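Local atomic coordinates of methyltransferase type 12 (Clostridium thermocellum, PDB entry 3JWG), a protein that probably methylates the 2'-hydroxyl of the 3'-terminal nucleotide of small RNAs with S-adenosyl-L-methionine, this chain being its methyltransferase domain. Residues L46-K51 with K84-F89; S91-R96 with Q121-V126. All blocks are in the same frame, centred on the assembly; numbering follows the deposited sequence.

Contact 1 (L46-K51 with K84-F89); sequences LLLKDK and KRISLF
Arg85 reaches across to segment 46-51 and meets its backbone carbonyls. Arg85 NH1 donates a hydrogen bond to Leu48 O at 2.9 Å. The bond is fairly straight, with an N-H...O angle of 157°, and the oxygen lies 15° out of the guanidinium plane. Arg85 NH2 comes to 2.9 Å from Asp50 O, which sits at the edge of the group, near its plane, and the same nitrogen is hydrogen-bonded to Phe53 O. Arginine suits this place because NH1 can bond to Leu48 O while NH2 bonds to Phe53 O. A bend at chi3 (62°) in an otherwise extended chain turns the guanidinium onto them.

The apolar part belongs to Leu48, whose two methyl branches divide the work. Leu48 CD2 lies over one guanidinium face, offset toward its rim, 3.9 Å from Arg85 NH1. Leu48 CD1 meets Ile86 CD1 at 4.0 Å, the two side chains crossing at about a right angle. Leucine's fork thus lets one side chain meet both partners.

Leu48 also touches Ile56 of strand 55-60, the parallel neighbour of strand 86-90; the contact thus joins the last part of helix 42-48 to an edge strand of the Rossmann-like methyltransferase sheet.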
ATOM      1  N   LEU A  46       4.704   4.484  11.393  1.00 25.83           N
ATOM      2  CA  LEU A  46       4.952   5.851  10.943  1.00 25.89           C
ATOM      3  C   LEU A  46       3.708   6.726  11.009  1.00 25.32           C
ATOM      4  O   LEU A  46       3.790   7.914  11.318  1.00 25.66           O
ATOM      5  CB  LEU A  46       5.491   5.862   9.506  1.00 25.06           C
ATOM      6  CG  LEU A  46       6.882   5.285   9.228  1.00 26.73           C
ATOM      7  CD1 LEU A  46       7.209   5.503   7.759  1.00 23.66           C
ATOM      8  CD2 LEU A  46       7.931   5.961  10.103  1.00 25.13           C
ATOM      9  N   LEU A  47       2.558   6.141  10.697  1.00 25.53           N
ATOM     10  CA  LEU A  47       1.300   6.877  10.732  1.00 25.82           C
ATOM     11  C   LEU A  47       0.962   7.324  12.158  1.00 26.22           C
ATOM     12  O   LEU A  47       0.493   8.447  12.376  1.00 24.80           O
ATOM     13  CB  LEU A  47       0.173   6.007  10.164  1.00 22.83           C
ATOM     14  CG  LEU A  47       0.253   5.772   8.651  1.00 23.52           C
ATOM     15  CD1 LEU A  47      -0.833   4.797   8.209  1.00 21.90           C
ATOM     16  CD2 LEU A  47       0.100   7.113   7.924  1.00 19.82           C
ATOM     17  N   LEU A  48       1.220   6.448  13.125  1.00 27.67           N
ATOM     18  CA  LEU A  48       0.953   6.747  14.531  1.00 30.12           C
ATOM     19  C   LEU A  48       1.799   7.906  15.061  1.00 32.84           C
ATOM     20  O   LEU A  48       1.419   8.571  16.028  1.00 33.89           O
ATOM     21  CB  LEU A  48       1.193   5.501  15.389  1.00 30.45           C
ATOM     22  CG  LEU A  48       0.117   4.408  15.347  1.00 31.57           C
ATOM     23  CD1 LEU A  48       0.621   3.153  16.056  1.00 30.27           C
ATOM     24  CD2 LEU A  48      -1.160   4.926  16.014  1.00 33.17           C
ATOM     25  N   LYS A  49       2.939   8.157  14.427  1.00 33.87           N
ATOM     26  CA  LYS A  49       3.809   9.239  14.867  1.00 35.68           C
ATOM     27  C   LYS A  49       3.303  10.605  14.413  1.00 35.47           C
ATOM     28  O   LYS A  49       3.818  11.636  14.845  1.00 37.68           O
ATOM     29  CB  LYS A  49       5.235   9.005  14.362  1.00 36.43           C
ATOM     30  CG  LYS A  49       5.815   7.667  14.793  1.00 36.77           C
ATOM     31  CD  LYS A  49       7.262   7.525  14.357  1.00 38.67           C
ATOM     32  CE  LYS A  49       7.781   6.120  14.613  1.00 39.45           C
ATOM     33  NZ  LYS A  49       7.653   5.717  16.041  1.00 40.59           N
ATOM     34  N   ASP A  50       2.292  10.615  13.549  1.00 34.96           N
ATOM     35  CA  ASP A  50       1.716  11.867  13.061  1.00 33.86           C
ATOM     36  C   ASP A  50       0.280  11.978  13.585  1.00 33.47           C
ATOM     37  O   ASP A  50      -0.616  11.271  13.123  1.00 31.74           O
ATOM     38  CB  ASP A  50       1.724  11.887  11.530  1.00 34.46           C
ATOM     39  CG  ASP A  50       1.446  13.265  10.964  1.00 35.34           C
ATOM     40  OD1 ASP A  50       0.450  13.890  11.377  1.00 36.62           O
ATOM     41  OD2 ASP A  50       2.220  13.725  10.099  1.00 37.34           O
ATOM     42  N   LYS A  51       0.063  12.879  14.541  1.00 32.66           N
ATOM     43  CA  LYS A  51      -1.254  13.057  15.157  1.00 31.99           C
ATOM     44  C   LYS A  51      -2.403  13.417  14.215  1.00 29.43           C
ATOM     45  O   LYS A  51      -3.567  13.347  14.608  1.00 27.77           O
ATOM     46  CB  LYS A  51      -1.181  14.112  16.269  1.00 35.96           C
ATOM     47  CG  LYS A  51      -0.940  15.528  15.762  1.00 39.96           C
ATOM     48  CD  LYS A  51      -1.167  16.560  16.856  1.00 42.90           C
ATOM     49  CE  LYS A  51      -0.941  17.972  16.334  1.00 43.97           C
ATOM     50  NZ  LYS A  51      -1.280  19.005  17.355  1.00 45.84           N
ATOM     51  N   LYS A  84      -6.919   3.890  20.635  1.00 27.79           N
ATOM     52  CA  LYS A  84      -8.177   4.150  19.942  1.00 28.72           C
ATOM     53  C   LYS A  84      -8.006   4.576  18.484  1.00 28.14           C
ATOM     54  O   LYS A  84      -8.970   4.581  17.716  1.00 29.21           O
ATOM     55  CB  LYS A  84      -8.976   5.215  20.699  1.00 31.44           C
ATOM     56  CG  LYS A  84      -9.403   4.768  22.094  1.00 36.13           C
ATOM     57  CD  LYS A  84     -10.067   5.896  22.879  1.00 38.69           C
ATOM     58  CE  LYS A  84     -10.435   5.434  24.287  1.00 41.81           C
ATOM     59  NZ  LYS A  84     -11.094   6.509  25.084  1.00 43.27           N
ATOM     60  N   ARG A  85      -6.781   4.922  18.103  1.00 26.89           N
ATOM     61  CA  ARG A  85      -6.503   5.358  16.739  1.00 26.91           C
ATOM     62  C   ARG A  85      -6.200   4.203  15.792  1.00 27.14           C
ATOM     63  O   ARG A  85      -6.375   4.329  14.582  1.00 26.09           O
ATOM     64  CB  ARG A  85      -5.299   6.300  16.714  1.00 26.85           C
ATOM     65  CG  ARG A  85      -5.419   7.565  17.551  1.00 26.24           C
ATOM     66  CD  ARG A  85      -4.058   8.241  17.614  1.00 28.97           C
ATOM     67  NE  ARG A  85      -3.592   8.643  16.289  1.00 28.48           N
ATOM     68  CZ  ARG A  85      -2.323   8.889  15.977  1.00 29.65           C
ATOM     69  NH1 ARG A  85      -1.371   8.770  16.896  1.00 28.71           N
ATOM     70  NH2 ARG A  85      -2.005   9.275  14.747  1.00 29.26           N
ATOM     71  N   ILE A  86      -5.752   3.077  16.337  1.00 26.75           N
ATOM     72  CA  ILE A  86      -5.376   1.949  15.498  1.00 26.03           C
ATOM     73  C   ILE A  86      -6.223   0.685  15.618  1.00 26.42           C
ATOM     74  O   ILE A  86      -6.687   0.311  16.702  1.00 26.87           O
ATOM     75  CB  ILE A  86      -3.892   1.594  15.744  1.00 25.90           C
ATOM     76  CG1 ILE A  86      -3.408   0.570  14.718  1.00 26.11           C
ATOM     77  CG2 ILE A  86      -3.718   1.055  17.148  1.00 28.30           C
ATOM     78  CD1 ILE A  86      -1.899   0.440  14.675  1.00 27.97           C
ATOM     79  N   SER A  87      -6.404   0.029  14.477  1.00 24.34           N
ATOM     80  CA  SER A  87      -7.177  -1.199  14.379  1.00 25.57           C
ATOM     81  C   SER A  87      -6.501  -2.163  13.402  1.00 24.93           C
ATOM     82  O   SER A  87      -5.898  -1.738  12.415  1.00 21.46           O
ATOM     83  CB  SER A  87      -8.590  -0.884  13.892  1.00 23.88           C
ATOM     84  OG  SER A  87      -9.270  -2.067  13.520  1.00 32.73           O
ATOM     85  N   LEU A  88      -6.600  -3.456  13.685  1.00 25.69           N
ATOM     86  CA  LEU A  88      -6.009  -4.477  12.823  1.00 27.60           C
ATOM     87  C   LEU A  88      -6.975  -5.640  12.688  1.00 27.98           C
ATOM     88  O   LEU A  88      -7.628  -6.015  13.658  1.00 28.30           O
ATOM     89  CB  LEU A  88      -4.701  -5.002  13.424  1.00 29.34           C
ATOM     90  CG  LEU A  88      -3.493  -4.080  13.576  1.00 29.87           C
ATOM     91  CD1 LEU A  88      -2.465  -4.743  14.477  1.00 33.44           C
ATOM     92  CD2 LEU A  88      -2.894  -3.779  12.222  1.00 31.23           C
ATOM     93  N   PHE A  89      -7.082  -6.203  11.489  1.00 27.64           N
ATOM     94  CA  PHE A  89      -7.950  -7.357  11.284  1.00 27.72           C
ATOM     95  C   PHE A  89      -7.532  -8.160  10.061  1.00 28.28           C
ATOM     96  O   PHE A  89      -6.853  -7.649   9.166  1.00 25.78           O
ATOM     97  CB  PHE A  89      -9.430  -6.936  11.201  1.00 27.03           C
ATOM     98  CG  PHE A  89      -9.816  -6.229   9.932  1.00 24.38           C
ATOM     99  CD1 PHE A  89     -10.229  -6.951   8.815  1.00 23.96           C
ATOM    100  CD2 PHE A  89      -9.833  -4.838   9.876  1.00 24.17           C
ATOM    101  CE1 PHE A  89     -10.663  -6.297   7.662  1.00 24.10           C
ATOM    102  CE2 PHE A  89     -10.263  -4.173   8.730  1.00 22.18           C
ATOM    103  CZ  PHE A  89     -10.680  -4.903   7.620  1.00 25.19           C
TER

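Contact 2 (S91-R96 with Q121-V126); sequences SSLVYR and QAFEKV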
ATOM      1  N   SER A  91      -8.129 -10.465   6.607  1.00 28.01           N
ATOM      2  CA  SER A  91      -8.997 -10.492   5.441  1.00 28.03           C
ATOM      3  C   SER A  91      -8.273 -11.107   4.256  1.00 29.07           C
ATOM      4  O   SER A  91      -7.060 -10.959   4.116  1.00 28.87           O
ATOM      5  CB  SER A  91      -9.456  -9.084   5.062  1.00 28.23           C
ATOM      6  OG  SER A  91     -10.199  -9.121   3.852  1.00 28.13           O
ATOM      7  N   SER A  92      -9.027 -11.793   3.403  1.00 29.53           N
ATOM      8  CA  SER A  92      -8.458 -12.430   2.226  1.00 32.25           C
ATOM      9  C   SER A  92      -8.354 -11.432   1.072  1.00 33.33           C
ATOM     10  O   SER A  92      -7.789 -11.748   0.028  1.00 33.64           O
ATOM     11  CB  SER A  92      -9.319 -13.624   1.803  1.00 31.02           C
ATOM     12  OG  SER A  92     -10.588 -13.201   1.331  1.00 35.02           O
ATOM     13  N   LEU A  93      -8.908 -10.236   1.269  1.00 33.08           N
ATOM     14  CA  LEU A  93      -8.874  -9.180   0.257  1.00 33.02           C
ATOM     15  C   LEU A  93      -9.538  -9.622  -1.047  1.00 34.86           C
ATOM     16  O   LEU A  93      -9.059  -9.317  -2.140  1.00 35.96           O
ATOM     17  CB  LEU A  93      -7.425  -8.768  -0.012  1.00 30.78           C
ATOM     18  CG  LEU A  93      -6.621  -8.318   1.213  1.00 28.72           C
ATOM     19  CD1 LEU A  93      -5.155  -8.123   0.845  1.00 29.13           C
ATOM     20  CD2 LEU A  93      -7.215  -7.032   1.759  1.00 29.57           C
ATOM     21  N   VAL A  94     -10.655 -10.329  -0.930  1.00 36.04           N
ATOM     22  CA  VAL A  94     -11.360 -10.817  -2.105  1.00 36.61           C
ATOM     23  C   VAL A  94     -12.839 -10.466  -2.079  1.00 36.97           C
ATOM     24  O   VAL A  94     -13.464 -10.311  -3.126  1.00 36.78           O
ATOM     25  CB  VAL A  94     -11.215 -12.355  -2.225  1.00 38.61           C
ATOM     26  CG1 VAL A  94     -12.013 -12.873  -3.418  1.00 39.35           C
ATOM     27  CG2 VAL A  94      -9.746 -12.725  -2.360  1.00 38.42           C
ATOM     28  N   TYR A  95     -13.396 -10.324  -0.882  1.00 36.89           N
ATOM     29  CA  TYR A  95     -14.814 -10.022  -0.753  1.00 37.48           C
ATOM     30  C   TYR A  95     -15.127  -8.633  -0.214  1.00 35.48           C
ATOM     31  O   TYR A  95     -14.270  -7.965   0.361  1.00 35.02           O
ATOM     32  CB  TYR A  95     -15.472 -11.078   0.138  1.00 40.18           C
ATOM     33  CG  TYR A  95     -15.243 -12.487  -0.353  1.00 43.49           C
ATOM     34  CD1 TYR A  95     -15.866 -12.952  -1.510  1.00 45.13           C
ATOM     35  CD2 TYR A  95     -14.369 -13.343   0.316  1.00 44.69           C
ATOM     36  CE1 TYR A  95     -15.621 -14.238  -1.994  1.00 47.53           C
ATOM     37  CE2 TYR A  95     -14.117 -14.629  -0.158  1.00 46.85           C
ATOM     38  CZ  TYR A  95     -14.745 -15.068  -1.313  1.00 47.50           C
ATOM     39  OH  TYR A  95     -14.491 -16.334  -1.790  1.00 50.64           O
ATOM     40  N   ARG A  96     -16.370  -8.214  -0.415  1.00 35.60           N
ATOM     41  CA  ARG A  96     -16.848  -6.919   0.050  1.00 35.92           C
ATOM     42  C   ARG A  96     -16.986  -6.973   1.566  1.00 34.49           C
ATOM     43  O   ARG A  96     -17.981  -7.477   2.082  1.00 37.61           O
ATOM     44  CB  ARG A  96     -18.212  -6.606  -0.569  1.00 38.65           C
ATOM     45  CG  ARG A  96     -18.844  -5.311  -0.075  1.00 42.87           C
ATOM     46  CD  ARG A  96     -18.304  -4.100  -0.817  1.00 47.26           C
ATOM     47  NE  ARG A  96     -18.713  -2.834  -0.213  1.00 49.72           N
ATOM     48  CZ  ARG A  96     -18.124  -2.281   0.843  1.00 50.18           C
ATOM     49  NH1 ARG A  96     -17.089  -2.878   1.421  1.00 48.73           N
ATOM     50  NH2 ARG A  96     -18.570  -1.127   1.320  1.00 52.08           N
ATOM     51  N   GLN A 121      -7.536  -9.262 -10.022  1.00 16.75           N
ATOM     52  CA  GLN A 121      -8.806  -8.712 -10.478  1.00 19.36           C
ATOM     53  C   GLN A 121      -9.776  -8.573  -9.299  1.00 18.30           C
ATOM     54  O   GLN A 121     -10.476  -7.568  -9.166  1.00 18.02           O
ATOM     55  CB  GLN A 121      -9.399  -9.601 -11.583  1.00 21.35           C
ATOM     56  CG  GLN A 121      -8.633  -9.491 -12.911  1.00 30.79           C
ATOM     57  CD  GLN A 121      -9.192 -10.376 -14.018  1.00 35.34           C
ATOM     58  OE1 GLN A 121     -10.375 -10.303 -14.351  1.00 38.79           O
ATOM     59  NE2 GLN A 121      -8.336 -11.208 -14.599  1.00 35.79           N
ATOM     60  N   ALA A 122      -9.802  -9.577  -8.430  1.00 18.61           N
ATOM     61  CA  ALA A 122     -10.672  -9.535  -7.264  1.00 17.46           C
ATOM     62  C   ALA A 122     -10.238  -8.379  -6.356  1.00 16.80           C
ATOM     63  O   ALA A 122     -11.070  -7.611  -5.875  1.00 17.35           O
ATOM     64  CB  ALA A 122     -10.601 -10.861  -6.512  1.00 19.64           C
ATOM     65  N   PHE A 123      -8.930  -8.254  -6.133  1.00 15.95           N
ATOM     66  CA  PHE A 123      -8.401  -7.190  -5.289  1.00 16.63           C
ATOM     67  C   PHE A 123      -8.721  -5.801  -5.856  1.00 15.15           C
ATOM     68  O   PHE A 123      -8.993  -4.865  -5.101  1.00 15.23           O
ATOM     69  CB  PHE A 123      -6.885  -7.345  -5.118  1.00 16.75           C
ATOM     70  CG  PHE A 123      -6.264  -6.283  -4.245  1.00 18.52           C
ATOM     71  CD1 PHE A 123      -6.569  -6.211  -2.889  1.00 18.78           C
ATOM     72  CD2 PHE A 123      -5.386  -5.347  -4.783  1.00 18.55           C
ATOM     73  CE1 PHE A 123      -6.006  -5.222  -2.077  1.00 21.83           C
ATOM     74  CE2 PHE A 123      -4.816  -4.352  -3.985  1.00 20.70           C
ATOM     75  CZ  PHE A 123      -5.125  -4.287  -2.629  1.00 18.41           C
ATOM     76  N   GLU A 124      -8.680  -5.666  -7.182  1.00 14.74           N
ATOM     77  CA  GLU A 124      -8.985  -4.394  -7.835  1.00 16.00           C
ATOM     78  C   GLU A 124     -10.402  -3.943  -7.479  1.00 17.25           C
ATOM     79  O   GLU A 124     -10.635  -2.772  -7.181  1.00 17.20           O
ATOM     80  CB  GLU A 124      -8.879  -4.529  -9.359  1.00 18.77           C
ATOM     81  CG  GLU A 124      -7.485  -4.838  -9.883  1.00 20.22           C
ATOM     82  CD  GLU A 124      -7.471  -5.075 -11.385  1.00 21.61           C
ATOM     83  OE1 GLU A 124      -8.560  -5.147 -11.993  1.00 22.05           O
ATOM     84  OE2 GLU A 124      -6.370  -5.191 -11.957  1.00 22.99           O
ATOM     85  N   LYS A 125     -11.351  -4.875  -7.535  1.00 20.73           N
ATOM     86  CA  LYS A 125     -12.737  -4.558  -7.200  1.00 23.43           C
ATOM     87  C   LYS A 125     -12.807  -4.128  -5.743  1.00 24.00           C
ATOM     88  O   LYS A 125     -13.397  -3.095  -5.413  1.00 26.30           O
ATOM     89  CB  LYS A 125     -13.644  -5.774  -7.400  1.00 26.57           C
ATOM     90  CG  LYS A 125     -13.879  -6.178  -8.841  1.00 34.49           C
ATOM     91  CD  LYS A 125     -14.897  -7.308  -8.907  1.00 38.70           C
ATOM     92  CE  LYS A 125     -15.151  -7.771 -10.333  1.00 41.75           C
ATOM     93  NZ  LYS A 125     -16.129  -8.906 -10.360  1.00 44.56           N
ATOM     94  N   VAL A 126     -12.205  -4.928  -4.870  1.00 22.65           N
ATOM     95  CA  VAL A 126     -12.199  -4.620  -3.442  1.00 22.93           C
ATOM     96  C   VAL A 126     -11.632  -3.225  -3.176  1.00 22.26           C
ATOM     97  O   VAL A 126     -12.160  -2.458  -2.358  1.00 21.83           O
ATOM     98  CB  VAL A 126     -11.344  -5.643  -2.650  1.00 23.36           C
ATOM     99  CG1 VAL A 126     -11.214  -5.195  -1.193  1.00 25.82           C
ATOM    100  CG2 VAL A 126     -11.979  -7.023  -2.723  1.00 25.19           C
TER
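Val126 pushes its CG2 methyl against the backbone of the loop, with Val126 CG2 3.6 Å from Val94 C and 3.8 Å from Leu93 O, and this is the tight part of the contact. Its first torsion (chi1 173°) puts CG2 rather than CG1 against that main chain. A compact beta-branched side chain suits the site, since it lets the loop come close to the helix. Small Ala122 does the same: its CA lies 5.4 Å from Val94 CA, and Val94 CG1 meets Ala122 CB at 4.0 Å. Beside them, Leu93 CB packs obliquely on Phe123 CD1 at 3.9 Å; an aromatic residue suits this buried place because its ring carbon reaches Leu93, which also touches Val59 and Val61. Ser91 OG accepts a hydrogen bond from Leu93 N at 3.1 Å, an ST turn suited to serine's short hydroxyl side chain.

Toward solvent the packing thins. Partly exposed Val94 and exposed Tyr95 start their side chains away from the helix, and Val94 CG1 lies over the centre of the Tyr95 ring within the loop.

This is mainly apolar packing of a loop between parallel strands 86-90 and 105-109 on helix 117-131 of the Rossmann-like fold, the Leu93 side chain about 5 Å from Gly37 of the magnesium site. Glu124 of that helix turns to helix 168-182, its OE2 hydrogen-bonded to Trp174 NE1.

In the fold
Contact 1 closes before contact 2 opens, and the two are linked by strand 86-90: contact 1 holds its beginning, and contact 2 uses the loop that leaves its end. Their centres lie 23 Å apart, with no direct touch beyond this continuity. Both fall within the methyltransferase domain, a Rossmann-like fold with strand order 3-2-1-4-5-7-6, in which 86-90 is an outermost strand. Contact 1 ties that edge to helix 42-48, and contact 2 ties the following loop to helix 117-131. The magnesium ion bound in the crystal is about 10 Å from the Leu47 side chain and about 9 Å from that of Leu93; neither contact touches the ion, whose site involves Gly37 and Ile109.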